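Local coordinates for protein ureidoglycolate hydrolase (Arabidopsis thaliana, PDB 4PXE) that hydrolyses (S)-ureidoglycolate to glyoxylate, ammonium and carbon dioxide as a manganese-dependent homodimer, a late step of purine breakdown in plants, at residues A[139-144]-A[170-175]; A[147-152]-A[380-385]; A[228-233]-A[345-350]; A[234-239]-A[300-305]; A[257-262]-A[330-335]. One frame throughout, in Å; residues are numbered along the deposited sequence.

Contact 1: A[139-144]-A[170-175]; sequences PTRFGI and QNVSFI
The ring of Phe-142 meets Phe-174 in an offset edge-to-face pair, and this is the tight half of the contact. The ring centroids are 5.6 Å apart and the planes stand at 68°, the edge of Phe-174 being turned to the face of Phe-142. The closest side-chain atoms are Phe-142 CE2 and Phe-174 CD1 at 3.7 Å, while Phe-174 CB lies over the same face nearer the rim. On the opposite face sits Arg-141 CG, 3.7 Å above the ring centre, and Val-172 O lies in plane at the ring edge, 3.8 Å from Phe-142 CE1. The Phe-142 ring is thus fitted between its neighbour in sequence and the start of helix 174-180. Ser-173 is the N-cap of that helix, its OG bonded to Glu-176 N. The loop after Glu-138, a manganese ligand of this M20-family enzyme, packs against this helix start. The looser half lies toward the surface. There Arg-141, extended from CG to NE, reaches Val-172 obliquely with NH2 alone, 3.9 Å from Val-172 CG1. Its polar end is engaged elsewhere, by a salt bridge from NE to Asp-168 and a bond from NH1 to Leu-42 O.

Contact 2: A[147-152]-A[380-385]; sequences LGSRLL and SLFMAR
Arg-150 lays its side chain over Phe-382 where two short helices of the M20 fold, 147-152 and 379-383, pack together; Ser-149 and Phe-382 have CA atoms 5.8 Å apart. From CB, a chi1 of -74° sets Arg-150 CG beside its own backbone N and over the phenyl ring. Arg-150 CG stands 3.7 Å from the Phe-382 centroid and 4° off the ring normal, a CH-pi contact by position. The chain then runs extended to NE, which is 3.8 Å from Phe-382 CZ. At the end, the guanidinium puts one face over the ring's rim, with Phe-382 CZ 3.2 Å above the guanidinium plane. Arg-150 NH1 is 3.3 Å from Phe-382 CZ. The two planes are 45° apart, so this is a tilted contact and not a parallel stack. NE and NH2 find their bonds beyond the two helices, at Ser-145 O and Asp-345. On the other face of the Phe-382 ring lies its neighbour Leu-381, through CG. Ser-149 packs its OG near Phe-382 CB, but that hydroxyl is hydrogen-bonded to Asp-379, which follows the substrate-binding residues Tyr-377 and His-378. The packing finishes farther along with the sulfur: Met-383 SD is 4.3 Å from Leu-152 CD1.

Contact 3: A[228-233]-A[345-350]; sequences IAAPAS and DPPALS
A chi1 of -56° turns the carboxylate of Asp-345 beside its own backbone N and brings OD1 within 4.1 Å of Pro-231 CG. Asp-345 CB itself is 3.9 Å from Pro-231 CD, and the two side chains cross at about a right angle. The setting is an antiparallel pairing of strand 222-239 with the short strand 348-349. Ile-228 and Ala-348 form a hydrogen-bonded pair. Ile-228 N donates to Ala-348 O at 2.9 Å, and the return bond, from Ala-348 N to Ile-228 O, is longer at 3.2 Å and less straight, with 147° at the hydrogen. Further on, Asp-345 N donates to Pro-231 O at 171°. Between these points Pro-346 and Pro-347 have no N-H to offer, and Ala-230 fills the interval with its methyl, which meets Pro-347 CD at 3.6 Å. Pro-231 also packs on Tyr-377, a substrate-binding residue, so the pairing borders the active site. Asp-345 OD1 accepts from Arg-150 NH2, in a salt bridge, and from Asn-343 ND2. At the paired end, Pro-347 CB lies 3.2 Å from Ile-228 O.

Contact 4: A[234-239]-A[300-305]; sequences LKVEFE and SHLEID
The imidazole of His-301 is held at its edge by two carboxylates, one from each strand. Glu-237 OE2, across the contact, accepts from ND1 at 2.7 Å, and Glu-303 OE2, in the same strand as the histidine, accepts from NE2 at 2.7 Å. Both oxygens use their anti lone pair and lie close to the ring plane, 11° out of it for Glu-237 and 1° for Glu-303. The Glu-237 carboxylate itself is turned 74° from the ring. Lys-235 comes obliquely to the imidazole, CD at 3.8 Å from His-301 CE1, and lies alongside Glu-303 pointing the same way. On the side of the sheet bearing Phe-238, the phenyl edge receives Ser-300 OG in plane, 3.5 Å from Phe-238 CD2; that hydroxyl bonds to Ala-256 O.

Beneath these groups runs a regular antiparallel pairing of strands 222-239 and 295-308, with local axes 4.7 Å apart. Leu-234 with Ile-304, Val-236 with Leu-302 and Phe-238 with Ser-300 are hydrogen-bonded pairs, each with two backbone bonds. Their side chains form a largely apolar surface in which Val-236 CG2 meets Ile-304 CD1 at 4.0 Å, covered by helices 256-272 and 311-332: an alpha/beta layer in the region involved in dimerization. Glu-303 also packs against Ile-293 of the second subunit.

Each ring nitrogen of His-301 thus faces a carboxylate oxygen at short range, consistent with N-H donors on both and hence probably a positively charged imidazole; the two bonds fix the ring's rotation.

Contact 5: A[257-262]-A[330-335]; sequences GLAAAE and KKRKVK
Glu-262 OE1 accepts from Arg-332 NE at 3.0 Å with a nearly straight 170° at the hydrogen, and its partner OE2 accepts from Arg-332 NH2, also at 3.0 Å. The arginine therefore grips the carboxylate side-on, one nitrogen to each oxygen. Both oxygens lie close to the guanidinium plane, yet the donors stand well out of the carboxylate plane, and the two planes are 52° apart: a twisted two-bond salt bridge and not a coplanar one.

Arg-332 CG lies 4.1 Å from Ala-259 CB, and a bend at chi2 (-80°) then turns the rest of the chain toward Glu-262. Leu-258 presses on one guanidinium face, its CB 3.6 Å above the plane and over the centre, while its CD1 lies beside NH1. The flat group is thus held at an edge by charge and on a face by a hydrocarbon chain. Arg-332 NH2 has a second acid partner, Glu-268 of the second subunit, and the flanking acids would be expected to stabilise its positive charge.

A Schellman motif ends the helix, with Lys-333, of positive phi, as its C-prime residue and Val-334 N turned back to Ala-329 O. The reversal presents Val-334 CG2 to Ala-259 CB at 4.0 Å, next to Phe-238 of the sheet. The whole is a helix-helix contact at a helix C terminus in the dimerization region of this M20 enzyme, where Ala-261 packs on Ala-261 of the second subunit.

From the N terminus, contact 1 closes first, a short loop of 25 residues from the loop after strand 129-133 to the start of helix 174-180. Contact 2 opens inside that loop, so the two cross, and it closes much later, at helix 379-383. Within its long loop lies contact 3, which joins the middle of strand 222-239 to the segment 345-350; contacts 4 and 5 are nested inside contact 3 and cross each other. Contact 4 continues along the same strand, and contact 5 joins the helices that cover its sheet. Contacts 2 and 3 touch where Leu-381 packs on Ala-348, and 4 and 5 meet where Glu-239 N approaches Lys-335 O, a probable hydrogen bond.

Contact 1: A[139-144]-A[170-175]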
# COMPACT_ATOMS: atom_id res chain seq x y z
N PRO A 139 -7.21 -0.44 16.19
CA PRO A 139 -7.13 -1.72 15.47
C PRO A 139 -5.96 -1.80 14.49
O PRO A 139 -5.88 -2.75 13.72
CB PRO A 139 -8.45 -1.77 14.70
CG PRO A 139 -8.73 -0.33 14.40
CD PRO A 139 -8.30 0.41 15.67
N THR A 140 -5.06 -0.82 14.53
CA THR A 140 -4.02 -0.66 13.51
C THR A 140 -3.17 -1.90 13.22
O THR A 140 -2.98 -2.27 12.05
CB THR A 140 -3.05 0.48 13.91
OG1 THR A 140 -3.83 1.65 14.22
CG2 THR A 140 -2.08 0.81 12.76
N ARG A 141 -2.64 -2.53 14.26
CA ARG A 141 -1.65 -3.57 14.02
C ARG A 141 -2.25 -4.92 13.64
O ARG A 141 -1.81 -5.52 12.66
CB ARG A 141 -0.73 -3.74 15.23
CG ARG A 141 0.41 -4.70 14.92
CD ARG A 141 1.60 -4.54 15.86
NE ARG A 141 2.71 -5.36 15.36
CZ ARG A 141 3.94 -5.36 15.86
NH1 ARG A 141 4.25 -4.60 16.90
NH2 ARG A 141 4.86 -6.14 15.30
N PHE A 142 -3.23 -5.39 14.41
CA PHE A 142 -3.79 -6.72 14.21
C PHE A 142 -5.23 -6.72 13.69
O PHE A 142 -5.82 -7.79 13.52
CB PHE A 142 -3.68 -7.55 15.49
CG PHE A 142 -2.27 -7.71 15.99
CD1 PHE A 142 -1.38 -8.53 15.31
CD2 PHE A 142 -1.83 -7.05 17.13
CE1 PHE A 142 -0.09 -8.68 15.74
CE2 PHE A 142 -0.53 -7.19 17.57
CZ PHE A 142 0.35 -8.02 16.88
N GLY A 143 -5.80 -5.54 13.45
CA GLY A 143 -7.18 -5.45 13.00
C GLY A 143 -8.18 -5.60 14.13
O GLY A 143 -9.40 -5.65 13.91
N ILE A 144 -7.66 -5.66 15.35
CA ILE A 144 -8.47 -5.88 16.55
C ILE A 144 -8.52 -4.60 17.38
O ILE A 144 -7.49 -4.15 17.89
CB ILE A 144 -7.87 -7.01 17.41
CG1 ILE A 144 -7.81 -8.32 16.61
CG2 ILE A 144 -8.68 -7.21 18.69
CD1 ILE A 144 -6.82 -9.32 17.17
N GLN A 170 2.68 -7.69 8.46
CA GLN A 170 4.01 -8.15 8.05
C GLN A 170 4.23 -9.58 8.51
O GLN A 170 5.37 -10.05 8.59
CB GLN A 170 5.11 -7.23 8.60
CG GLN A 170 5.16 -5.84 7.95
CD GLN A 170 4.00 -4.95 8.36
OE1 GLN A 170 3.78 -4.70 9.55
NE2 GLN A 170 3.24 -4.46 7.38
N ASN A 171 3.13 -10.26 8.83
CA ASN A 171 3.15 -11.65 9.29
C ASN A 171 3.86 -11.88 10.62
O ASN A 171 4.29 -13.00 10.92
CB ASN A 171 3.70 -12.58 8.20
CG ASN A 171 2.75 -12.73 7.02
OD1 ASN A 171 1.53 -12.71 7.19
ND2 ASN A 171 3.31 -12.89 5.83
N VAL A 172 3.98 -10.84 11.44
CA VAL A 172 4.50 -11.01 12.79
C VAL A 172 3.35 -11.42 13.71
O VAL A 172 2.30 -10.77 13.73
CB VAL A 172 5.16 -9.72 13.32
CG1 VAL A 172 5.70 -9.93 14.73
CG2 VAL A 172 6.26 -9.26 12.37
N SER A 173 3.53 -12.50 14.47
CA SER A 173 2.45 -12.99 15.31
C SER A 173 2.23 -12.06 16.50
O SER A 173 3.13 -11.30 16.86
CB SER A 173 2.72 -14.42 15.80
OG SER A 173 3.77 -14.44 16.76
N PHE A 174 1.05 -12.13 17.09
CA PHE A 174 0.76 -11.39 18.31
C PHE A 174 1.77 -11.76 19.39
O PHE A 174 2.30 -10.90 20.08
CB PHE A 174 -0.66 -11.65 18.80
CG PHE A 174 -0.95 -11.03 20.14
CD1 PHE A 174 -1.24 -9.68 20.25
CD2 PHE A 174 -0.92 -11.80 21.30
CE1 PHE A 174 -1.50 -9.10 21.47
CE2 PHE A 174 -1.17 -11.23 22.53
CZ PHE A 174 -1.47 -9.88 22.62
N ILE A 175 2.04 -13.06 19.52
CA ILE A 175 2.97 -13.54 20.54
C ILE A 175 4.37 -12.97 20.35
O ILE A 175 4.99 -12.51 21.31
CB ILE A 175 3.02 -15.08 20.57
CG1 ILE A 175 1.66 -15.64 20.99
CG2 ILE A 175 4.10 -15.56 21.52
CD1 ILE A 175 1.08 -14.96 22.21

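Contact 2: A[147-152]-A[380-385]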
# COMPACT_ATOMS: atom_id res chain seq x y z
N LEU A 147 -8.11 -4.26 22.13
CA LEU A 147 -7.52 -5.57 22.38
C LEU A 147 -7.43 -5.84 23.89
O LEU A 147 -7.82 -6.91 24.37
CB LEU A 147 -6.15 -5.68 21.71
CG LEU A 147 -5.50 -7.07 21.70
CD1 LEU A 147 -4.65 -7.25 20.44
CD2 LEU A 147 -4.66 -7.29 22.95
N GLY A 148 -6.95 -4.85 24.64
CA GLY A 148 -6.81 -4.99 26.07
C GLY A 148 -8.13 -5.15 26.80
O GLY A 148 -8.27 -6.05 27.63
N SER A 149 -9.09 -4.28 26.51
CA SER A 149 -10.35 -4.29 27.24
C SER A 149 -11.27 -5.45 26.83
O SER A 149 -12.06 -5.93 27.65
CB SER A 149 -11.07 -2.94 27.16
OG SER A 149 -11.29 -2.56 25.81
N ARG A 150 -11.17 -5.91 25.59
CA ARG A 150 -11.92 -7.10 25.18
C ARG A 150 -11.46 -8.31 25.99
O ARG A 150 -12.26 -9.17 26.35
CB ARG A 150 -11.76 -7.39 23.69
CG ARG A 150 -12.51 -6.46 22.75
CD ARG A 150 -12.18 -6.87 21.31
NE ARG A 150 -12.67 -5.94 20.29
CZ ARG A 150 -13.88 -5.97 19.76
NH1 ARG A 150 -14.76 -6.89 20.16
NH2 ARG A 150 -14.22 -5.09 18.83
N LEU A 151 -10.16 -8.36 26.27
CA LEU A 151 -9.61 -9.42 27.12
C LEU A 151 -10.00 -9.25 28.58
O LEU A 151 -10.37 -10.22 29.24
CB LEU A 151 -8.09 -9.52 26.98
CG LEU A 151 -7.57 -10.13 25.68
CD1 LEU A 151 -6.06 -10.02 25.61
CD2 LEU A 151 -8.02 -11.58 25.53
N LEU A 152 -9.91 -8.03 29.10
CA LEU A 152 -10.34 -7.80 30.48
C LEU A 152 -11.80 -8.23 30.65
O LEU A 152 -12.18 -8.76 31.70
CB LEU A 152 -10.16 -6.34 30.89
CG LEU A 152 -8.70 -5.87 30.93
CD1 LEU A 152 -8.63 -4.35 31.05
CD2 LEU A 152 -7.96 -6.52 32.07
N SER A 380 -14.31 1.87 27.17
CA SER A 380 -15.54 1.91 27.96
C SER A 380 -16.61 0.95 27.42
O SER A 380 -17.41 0.42 28.18
CB SER A 380 -16.09 3.34 27.99
OG SER A 380 -15.28 4.19 28.78
N LEU A 381 -16.61 0.72 26.10
CA LEU A 381 -17.62 -0.14 25.49
C LEU A 381 -17.53 -1.55 26.07
O LEU A 381 -18.56 -2.20 26.32
CB LEU A 381 -17.43 -0.18 23.97
CG LEU A 381 -18.38 -1.08 23.17
CD1 LEU A 381 -19.81 -0.63 23.37
CD2 LEU A 381 -18.02 -1.03 21.70
N PHE A 382 -16.31 -2.02 26.31
CA PHE A 382 -16.10 -3.37 26.83
C PHE A 382 -16.01 -3.44 28.35
O PHE A 382 -16.43 -4.43 28.96
CB PHE A 382 -14.91 -4.01 26.12
CG PHE A 382 -15.14 -4.14 24.65
CD1 PHE A 382 -15.92 -5.18 24.16
CD2 PHE A 382 -14.69 -3.17 23.77
CE1 PHE A 382 -16.20 -5.27 22.81
CE2 PHE A 382 -14.96 -3.25 22.42
CZ PHE A 382 -15.72 -4.30 21.94
N MET A 383 -15.49 -2.38 28.97
CA MET A 383 -15.50 -2.28 30.43
C MET A 383 -16.93 -2.34 30.97
O MET A 383 -17.15 -2.81 32.09
CB MET A 383 -14.78 -1.01 30.90
CG MET A 383 -13.28 -1.02 30.66
SD MET A 383 -12.43 -2.45 31.39
CE MET A 383 -12.49 -2.03 33.13
N ALA A 384 -17.89 -1.86 30.18
CA ALA A 384 -19.31 -1.89 30.54
C ALA A 384 -19.82 -3.31 30.78
O ALA A 384 -20.84 -3.51 31.44
CB ALA A 384 -20.15 -1.20 29.48
N ARG A 385 -19.12 -4.30 30.23
CA ARG A 385 -19.50 -5.69 30.44
C ARG A 385 -19.05 -6.22 31.81
O ARG A 385 -19.54 -7.27 32.26
CB ARG A 385 -18.91 -6.56 29.32
CG ARG A 385 -19.35 -6.13 27.94
CD ARG A 385 -18.79 -7.05 26.88
NE ARG A 385 -19.21 -6.63 25.55
CZ ARG A 385 -19.05 -7.37 24.46
NH1 ARG A 385 -18.49 -8.57 24.56
NH2 ARG A 385 -19.46 -6.92 23.29

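Contact 3: A[228-233]-A[345-350]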
# COMPACT_ATOMS: atom_id res chain seq x y z
N ILE A 228 -22.80 4.32 23.82
CA ILE A 228 -21.74 4.24 22.81
C ILE A 228 -22.30 3.48 21.61
O ILE A 228 -22.87 2.40 21.78
CB ILE A 228 -20.51 3.50 23.36
CG1 ILE A 228 -19.92 4.24 24.57
CG2 ILE A 228 -19.47 3.29 22.25
CD1 ILE A 228 -18.82 3.47 25.28
N ALA A 229 -22.14 4.03 20.41
CA ALA A 229 -22.66 3.42 19.19
C ALA A 229 -22.05 2.04 18.91
O ALA A 229 -20.97 1.71 19.41
CB ALA A 229 -22.45 4.35 18.00
N ALA A 230 -22.77 1.25 18.12
CA ALA A 230 -22.42 -0.14 17.84
C ALA A 230 -21.45 -0.26 16.66
O ALA A 230 -21.82 0.05 15.53
CB ALA A 230 -23.68 -0.93 17.54
N PRO A 231 -20.23 -0.73 16.94
CA PRO A 231 -19.22 -0.75 15.87
C PRO A 231 -19.03 -2.12 15.22
O PRO A 231 -19.14 -3.16 15.88
CB PRO A 231 -17.94 -0.39 16.64
CG PRO A 231 -18.15 -1.05 17.99
CD PRO A 231 -19.64 -1.01 18.26
N ALA A 232 -18.73 -2.11 13.93
CA ALA A 232 -18.37 -3.34 13.22
C ALA A 232 -17.24 -3.09 12.24
O ALA A 232 -17.04 -1.96 11.78
CB ALA A 232 -19.57 -3.93 12.49
N SER A 233 -16.50 -4.15 11.90
CA SER A 233 -15.50 -4.03 10.85
C SER A 233 -15.43 -5.31 10.03
O SER A 233 -15.69 -6.40 10.54
CB SER A 233 -14.13 -3.64 11.41
OG SER A 233 -13.51 -4.74 12.02
N ASP A 345 -20.14 -5.62 17.13
CA ASP A 345 -20.41 -5.49 18.55
C ASP A 345 -21.67 -4.68 18.80
O ASP A 345 -22.02 -3.82 18.02
CB ASP A 345 -19.21 -4.81 19.23
CG ASP A 345 -17.91 -5.55 18.97
OD1 ASP A 345 -17.00 -4.95 18.37
OD2 ASP A 345 -17.81 -6.73 19.37
N PRO A 346 -22.36 -4.98 19.92
CA PRO A 346 -23.55 -4.21 20.29
C PRO A 346 -23.17 -2.86 20.87
O PRO A 346 -22.03 -2.66 21.27
CB PRO A 346 -24.19 -5.10 21.37
CG PRO A 346 -23.04 -5.82 21.99
CD PRO A 346 -22.10 -6.10 20.84
N PRO A 347 -24.13 -1.93 20.91
CA PRO A 347 -23.88 -0.67 21.62
C PRO A 347 -23.89 -0.92 23.12
O PRO A 347 -24.33 -1.99 23.56
CB PRO A 347 -25.07 0.19 21.22
CG PRO A 347 -26.16 -0.79 20.95
CD PRO A 347 -25.51 -2.02 20.40
N ALA A 348 -23.39 0.03 23.91
CA ALA A 348 -23.52 -0.08 25.36
C ALA A 348 -24.17 1.16 25.95
O ALA A 348 -24.05 2.26 25.41
CB ALA A 348 -22.19 -0.34 26.02
N LEU A 349 -24.86 0.97 27.07
CA LEU A 349 -25.44 2.08 27.82
C LEU A 349 -24.60 2.38 29.05
O LEU A 349 -24.14 1.47 29.74
CB LEU A 349 -26.87 1.72 28.26
CG LEU A 349 -27.96 1.64 27.19
CD1 LEU A 349 -29.23 1.05 27.78
CD2 LEU A 349 -28.23 3.02 26.62
N SER A 350 -24.38 3.66 29.33
CA SER A 350 -23.72 4.04 30.58
C SER A 350 -24.63 3.77 31.77
O SER A 350 -25.85 3.83 31.66
CB SER A 350 -23.35 5.51 30.56
OG SER A 350 -22.60 5.79 29.39

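Contact 4: A[234-239]-A[300-305]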
# COMPACT_ATOMS: atom_id res chain seq x y z
N LEU A 234 -15.10 -5.14 8.76
CA LEU A 234 -15.07 -6.23 7.80
C LEU A 234 -13.74 -6.22 7.05
O LEU A 234 -13.18 -5.15 6.78
CB LEU A 234 -16.18 -6.03 6.76
CG LEU A 234 -17.57 -5.56 7.18
CD1 LEU A 234 -18.45 -5.31 5.97
CD2 LEU A 234 -18.21 -6.60 8.08
N LYS A 235 -13.24 -7.41 6.73
CA LYS A 235 -12.11 -7.56 5.81
C LYS A 235 -12.60 -8.30 4.58
O LYS A 235 -13.24 -9.35 4.69
CB LYS A 235 -11.01 -8.40 6.45
CG LYS A 235 -10.05 -7.64 7.33
CD LYS A 235 -8.68 -8.32 7.34
CE LYS A 235 -8.76 -9.73 7.93
NZ LYS A 235 -7.43 -10.40 7.91
N VAL A 236 -12.29 -7.77 3.40
CA VAL A 236 -12.75 -8.35 2.15
C VAL A 236 -11.59 -8.46 1.17
O VAL A 236 -10.78 -7.54 1.04
CB VAL A 236 -13.86 -7.50 1.51
CG1 VAL A 236 -14.39 -8.14 0.24
CG2 VAL A 236 -15.01 -7.30 2.51
N GLU A 237 -11.48 -9.61 0.51
CA GLU A 237 -10.51 -9.77 -0.56
C GLU A 237 -11.14 -10.33 -1.82
O GLU A 237 -12.00 -11.22 -1.76
CB GLU A 237 -9.33 -10.64 -0.12
CG GLU A 237 -8.55 -10.04 1.05
CD GLU A 237 -7.20 -10.69 1.28
OE1 GLU A 237 -6.98 -11.83 0.79
OE2 GLU A 237 -6.36 -10.06 1.96
N PHE A 238 -10.71 -9.80 -2.96
CA PHE A 238 -11.09 -10.32 -4.26
C PHE A 238 -9.84 -10.85 -4.96
O PHE A 238 -8.76 -10.28 -4.80
CB PHE A 238 -11.68 -9.21 -5.14
CG PHE A 238 -12.99 -8.66 -4.66
CD1 PHE A 238 -14.17 -9.35 -4.85
CD2 PHE A 238 -13.04 -7.41 -4.06
CE1 PHE A 238 -15.38 -8.82 -4.45
CE2 PHE A 238 -14.25 -6.87 -3.65
CZ PHE A 238 -15.41 -7.57 -3.84
N GLU A 239 -9.99 -11.94 -5.71
CA GLU A 239 -8.87 -12.48 -6.49
C GLU A 239 -9.23 -12.63 -7.97
O GLU A 239 -10.31 -13.12 -8.30
CB GLU A 239 -8.41 -13.84 -5.93
CG GLU A 239 -7.64 -13.74 -4.62
CD GLU A 239 -7.32 -15.10 -4.01
OE1 GLU A 239 -7.89 -16.11 -4.47
OE2 GLU A 239 -6.52 -15.15 -3.05
N SER A 300 -7.15 -7.76 -4.39
CA SER A 300 -7.43 -6.51 -3.70
C SER A 300 -7.90 -6.83 -2.30
O SER A 300 -8.49 -7.88 -2.05
CB SER A 300 -8.46 -5.68 -4.46
OG SER A 300 -9.70 -6.37 -4.57
N HIS A 301 -7.64 -5.91 -1.38
CA HIS A 301 -7.87 -6.10 0.04
C HIS A 301 -8.50 -4.83 0.56
O HIS A 301 -7.89 -3.75 0.46
CB HIS A 301 -6.51 -6.36 0.73
CG HIS A 301 -6.57 -6.40 2.22
ND1 HIS A 301 -6.69 -7.57 2.94
CD2 HIS A 301 -6.50 -5.41 3.14
CE1 HIS A 301 -6.71 -7.30 4.23
NE2 HIS A 301 -6.60 -5.99 4.38
N LEU A 302 -9.71 -4.94 1.10
CA LEU A 302 -10.42 -3.80 1.69
C LEU A 302 -10.65 -4.05 3.16
O LEU A 302 -10.94 -5.17 3.57
CB LEU A 302 -11.80 -3.60 1.07
CG LEU A 302 -11.95 -3.41 -0.42
CD1 LEU A 302 -12.07 -4.78 -1.07
CD2 LEU A 302 -13.15 -2.52 -0.74
N GLU A 303 -10.57 -2.98 3.95
CA GLU A 303 -11.01 -3.06 5.33
C GLU A 303 -12.05 -1.97 5.53
O GLU A 303 -11.81 -0.79 5.22
CB GLU A 303 -9.84 -2.94 6.31
CG GLU A 303 -8.78 -3.98 6.00
CD GLU A 303 -7.70 -4.09 7.05
OE1 GLU A 303 -7.93 -3.68 8.21
OE2 GLU A 303 -6.62 -4.61 6.72
N ILE A 304 -13.21 -2.38 6.03
CA ILE A 304 -14.41 -1.57 6.05
C ILE A 304 -14.88 -1.38 7.49
O ILE A 304 -14.95 -2.35 8.24
CB ILE A 304 -15.53 -2.27 5.26
CG1 ILE A 304 -15.07 -2.53 3.81
CG2 ILE A 304 -16.81 -1.44 5.28
CD1 ILE A 304 -16.02 -3.43 3.00
N ASP A 305 -15.17 -0.13 7.85
CA ASP A 305 -15.65 0.22 9.19
C ASP A 305 -17.10 0.66 9.01
O ASP A 305 -17.40 1.45 8.13
CB ASP A 305 -14.78 1.37 9.72
CG ASP A 305 -15.24 1.89 11.07
OD1 ASP A 305 -16.29 2.55 11.14
OD2 ASP A 305 -14.52 1.65 12.05

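Contact 5: A[257-262]-A[330-335]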
# COMPACT_ATOMS: atom_id res chain seq x y z
N GLY A 257 -9.00 -4.84 -8.70
CA GLY A 257 -9.02 -3.45 -8.25
C GLY A 257 -10.36 -2.81 -8.54
O GLY A 257 -10.88 -2.04 -7.72
N LEU A 258 -10.93 -3.11 -9.70
CA LEU A 258 -12.23 -2.55 -10.05
C LEU A 258 -13.34 -3.16 -9.20
O LEU A 258 -14.28 -2.45 -8.82
CB LEU A 258 -12.49 -2.70 -11.55
CG LEU A 258 -11.55 -1.86 -12.40
CD1 LEU A 258 -11.89 -2.02 -13.87
CD2 LEU A 258 -11.60 -0.38 -11.99
N ALA A 259 -13.21 -4.44 -8.84
CA ALA A 259 -14.14 -5.04 -7.88
C ALA A 259 -14.09 -4.29 -6.56
O ALA A 259 -15.13 -4.01 -5.95
CB ALA A 259 -13.84 -6.51 -7.67
N ALA A 260 -12.89 -3.95 -6.11
CA ALA A 260 -12.71 -3.24 -4.85
C ALA A 260 -13.31 -1.84 -4.93
O ALA A 260 -13.97 -1.39 -3.98
CB ALA A 260 -11.24 -3.18 -4.48
N ALA A 261 -13.09 -1.17 -6.05
CA ALA A 261 -13.64 0.18 -6.25
C ALA A 261 -15.17 0.15 -6.18
O ALA A 261 -15.80 1.00 -5.53
CB ALA A 261 -13.18 0.75 -7.58
N GLU A 262 -15.76 -0.85 -6.83
CA GLU A 262 -17.21 -1.00 -6.82
C GLU A 262 -17.73 -1.30 -5.43
O GLU A 262 -18.78 -0.79 -5.04
CB GLU A 262 -17.65 -2.07 -7.82
CG GLU A 262 -17.43 -1.61 -9.24
CD GLU A 262 -17.65 -2.68 -10.29
OE1 GLU A 262 -17.36 -3.86 -10.02
OE2 GLU A 262 -18.10 -2.32 -11.40
N LYS A 330 -19.39 -11.89 -8.84
CA LYS A 330 -19.97 -12.60 -9.97
C LYS A 330 -19.88 -11.79 -11.27
O LYS A 330 -19.54 -12.32 -12.32
CB LYS A 330 -21.42 -12.99 -9.68
CG LYS A 330 -21.58 -14.08 -8.62
CD LYS A 330 -23.03 -14.56 -8.55
CE LYS A 330 -23.21 -15.70 -7.55
NZ LYS A 330 -23.15 -15.25 -6.13
N LYS A 331 -20.20 -10.50 -11.19
CA LYS A 331 -20.19 -9.64 -12.37
C LYS A 331 -18.77 -9.43 -12.91
O LYS A 331 -18.55 -9.44 -14.13
CB LYS A 331 -20.86 -8.29 -12.07
CG LYS A 331 -20.81 -7.34 -13.25
CD LYS A 331 -21.84 -6.24 -13.15
CE LYS A 331 -21.93 -5.46 -14.45
NZ LYS A 331 -22.03 -6.38 -15.62
N ARG A 332 -17.82 -9.24 -12.01
CA ARG A 332 -16.43 -9.02 -12.40
C ARG A 332 -15.71 -10.32 -12.74
O ARG A 332 -14.60 -10.30 -13.28
CB ARG A 332 -15.67 -8.30 -11.29
CG ARG A 332 -15.99 -6.82 -11.19
CD ARG A 332 -15.22 -6.04 -12.24
NE ARG A 332 -15.72 -4.67 -12.36
CZ ARG A 332 -15.42 -3.86 -13.36
NH1 ARG A 332 -14.62 -4.29 -14.33
NH2 ARG A 332 -15.93 -2.64 -13.41
N LYS A 333 -16.34 -11.45 -12.42
CA LYS A 333 -15.75 -12.77 -12.63
C LYS A 333 -14.48 -12.97 -11.80
O LYS A 333 -13.53 -13.64 -12.23
CB LYS A 333 -15.53 -13.04 -14.12
CG LYS A 333 -16.82 -13.01 -14.92
CD LYS A 333 -16.61 -13.36 -16.38
CE LYS A 333 -16.00 -12.20 -17.14
NZ LYS A 333 -16.99 -11.12 -17.42
N VAL A 334 -14.49 -12.39 -10.61
CA VAL A 334 -13.42 -12.61 -9.64
C VAL A 334 -13.92 -13.50 -8.51
O VAL A 334 -15.13 -13.66 -8.33
CB VAL A 334 -12.89 -11.28 -9.05
CG1 VAL A 334 -12.22 -10.45 -10.13
CG2 VAL A 334 -14.00 -10.48 -8.35
N LYS A 335 -12.99 -14.08 -7.78
CA LYS A 335 -13.33 -14.84 -6.59
C LYS A 335 -13.45 -13.91 -5.39
O LYS A 335 -12.58 -13.07 -5.15
CB LYS A 335 -12.26 -15.90 -6.31
CG LYS A 335 -12.50 -16.74 -5.07
CD LYS A 335 -11.39 -17.77 -4.88
CE LYS A 335 -11.65 -18.67 -3.68
NZ LYS A 335 -10.61 -19.73 -3.56